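Local coordinates for protein putative hexulose 6 phosphate synthase (Salmonella typhimurium, PDB 3F4W) that is of unknown function but has the TIM-barrel fold of the orotidine 5'-phosphate decarboxylase / HUMPS family, at residues A[56-61]-A[79-84]. Residues are numbered along the deposited sequence; the frame is centred on the assembly and turned at random.
Sequences VLADAK and DYVTVL
The Y80 ring has V56 O near its plane, at an edge, while L57 CD2 comes in obliquely and lies closest to Y80 CB, at 3.3 Å; the two side chains cross at about a right angle. Y80 OH is held by E55. The carboxylate of D59 takes the T82 hydroxyl on the anti lone pair of OD1 (OG1 to OD1, 2.7 Å), and K61 NZ meets OD2 from above the carboxylate plane in a salt bridge. With chi1 at 56°, T82 tucks OG1 between its own N and carbonyl carbon, where it also accepts K61 N at 2.9 Å. Hydroxyl and carboxylate thus link the two strands beyond A58, where an inverse gamma turn centred on D59 interrupts the regular ladder. Before that, the backbone hydrogen bonds A58 N to Y80 O (2.9 Å) and T82 N to A58 O (3.2 Å) follow the parallel pattern. At the start V56 O accepts from both D79 N and Y80 N, and D79 OD1, salt-bridged to K48, takes V56 N. L57 and Y80 point to one sheet face, both touching I28; A58 and V81 turn to the outer helices. Strands 55-62 and 80-84, joined through helix 66-75, form a beta-alpha-beta unit of the eight-stranded TIM barrel.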
loop_
_atom_site.group_PDB
_atom_site.type_symbol
_atom_site.label_atom_id
_atom_site.label_comp_id
_atom_site.label_asym_id
_atom_site.label_seq_id
_atom_site.Cartn_x
_atom_site.Cartn_y
_atom_site.Cartn_z
ATOM N N VAL A 56 11.112 8.801 12.727
ATOM C CA VAL A 56 9.820 8.186 12.468
ATOM C C VAL A 56 9.769 7.686 11.033
ATOM O O VAL A 56 10.086 8.421 10.098
ATOM C CB VAL A 56 8.651 9.168 12.742
ATOM C CG1 VAL A 56 7.316 8.531 12.394
ATOM C CG2 VAL A 56 8.661 9.615 14.198
ATOM N N LEU A 57 9.393 6.419 10.878
ATOM C CA LEU A 57 9.255 5.775 9.576
ATOM C C LEU A 57 7.770 5.574 9.272
ATOM O O LEU A 57 7.046 4.998 10.077
ATOM C CB LEU A 57 9.982 4.420 9.608
ATOM C CG LEU A 57 9.963 3.306 8.539
ATOM C CD1 LEU A 57 8.638 3.169 7.807
ATOM C CD2 LEU A 57 11.130 3.413 7.549
ATOM N N ALA A 58 7.314 6.057 8.119
ATOM C CA ALA A 58 5.937 5.816 7.695
ATOM C C ALA A 58 5.895 4.643 6.723
ATOM O O ALA A 58 6.368 4.752 5.590
ATOM C CB ALA A 58 5.349 7.067 7.044
ATOM N N ASP A 59 5.339 3.521 7.168
ATOM C CA ASP A 59 5.307 2.315 6.353
ATOM C C ASP A 59 4.126 2.330 5.389
ATOM O O ASP A 59 3.217 1.501 5.484
ATOM C CB ASP A 59 5.247 1.068 7.231
ATOM C CG ASP A 59 5.569 -0.195 6.464
ATOM O OD1 ASP A 59 6.196 -0.098 5.388
ATOM O OD2 ASP A 59 5.197 -1.286 6.939
ATOM N N ALA A 60 4.147 3.280 4.461
ATOM C CA ALA A 60 3.060 3.439 3.502
ATOM C C ALA A 60 3.032 2.327 2.453
ATOM O O ALA A 60 1.984 2.048 1.869
ATOM C CB ALA A 60 3.153 4.800 2.832
ATOM N N LYS A 61 4.178 1.688 2.223
ATOM C CA LYS A 61 4.290 0.674 1.174
ATOM C C LYS A 61 3.729 1.205 -0.142
ATOM O O LYS A 61 2.888 0.567 -0.784
ATOM C CB LYS A 61 3.570 -0.618 1.574
ATOM C CG LYS A 61 4.322 -1.475 2.582
ATOM C CD LYS A 61 3.611 -2.805 2.792
ATOM C CE LYS A 61 4.326 -3.669 3.819
ATOM N NZ LYS A 61 4.129 -3.153 5.198
ATOM N N ASP A 79 10.483 10.768 8.837
ATOM C CA ASP A 79 11.881 10.827 8.410
ATOM C C ASP A 79 12.177 9.825 7.297
ATOM O O ASP A 79 13.101 10.019 6.506
ATOM C CB ASP A 79 12.801 10.570 9.602
ATOM C CG ASP A 79 12.615 11.588 10.690
ATOM O OD1 ASP A 79 12.101 11.224 11.768
ATOM O OD2 ASP A 79 12.949 12.768 10.449
ATOM N N TYR A 80 11.396 8.747 7.260
ATOM C CA TYR A 80 11.484 7.740 6.209
ATOM C C TYR A 80 10.088 7.421 5.683
ATOM O O TYR A 80 9.103 7.538 6.409
ATOM C CB TYR A 80 12.082 6.435 6.745
ATOM C CG TYR A 80 13.437 6.537 7.414
ATOM C CD1 TYR A 80 14.602 6.265 6.710
ATOM C CD2 TYR A 80 13.549 6.871 8.759
ATOM C CE1 TYR A 80 15.839 6.341 7.316
ATOM C CE2 TYR A 80 14.788 6.950 9.378
ATOM C CZ TYR A 80 15.931 6.684 8.648
ATOM O OH TYR A 80 17.167 6.756 9.249
ATOM N N VAL A 81 10.012 7.012 4.422
ATOM C CA VAL A 81 8.793 6.409 3.888
ATOM C C VAL A 81 9.181 5.150 3.132
ATOM O O VAL A 81 10.273 5.075 2.574
ATOM C CB VAL A 81 8.025 7.358 2.943
ATOM C CG1 VAL A 81 7.602 8.623 3.685
ATOM C CG2 VAL A 81 8.862 7.697 1.720
ATOM N N THR A 82 8.297 4.157 3.123
ATOM C CA THR A 82 8.559 2.937 2.370
ATOM C C THR A 82 7.819 2.938 1.040
ATOM O O THR A 82 6.674 3.381 0.951
ATOM C CB THR A 82 8.179 1.652 3.146
ATOM O OG1 THR A 82 6.803 1.712 3.539
ATOM C CG2 THR A 82 9.058 1.479 4.376
ATOM N N VAL A 83 8.506 2.455 0.013
ATOM C CA VAL A 83 7.925 2.220 -1.299
ATOM C C VAL A 83 8.207 0.760 -1.646
ATOM O O VAL A 83 9.226 0.210 -1.236
ATOM C CB VAL A 83 8.548 3.148 -2.366
ATOM C CG1 VAL A 83 10.033 2.843 -2.537
ATOM C CG2 VAL A 83 7.830 3.002 -3.691
ATOM N N LEU A 84 7.300 0.127 -2.379
ATOM C CA LEU A 84 7.447 -1.285 -2.723
ATOM C C LEU A 84 8.451 -1.497 -3.849
ATOM O O LEU A 84 8.368 -0.852 -4.891
ATOM C CB LEU A 84 6.096 -1.874 -3.130
ATOM C CG LEU A 84 5.229 -2.616 -2.107
ATOM C CD1 LEU A 84 5.723 -2.448 -0.685
ATOM C CD2 LEU A 84 3.771 -2.180 -2.252
#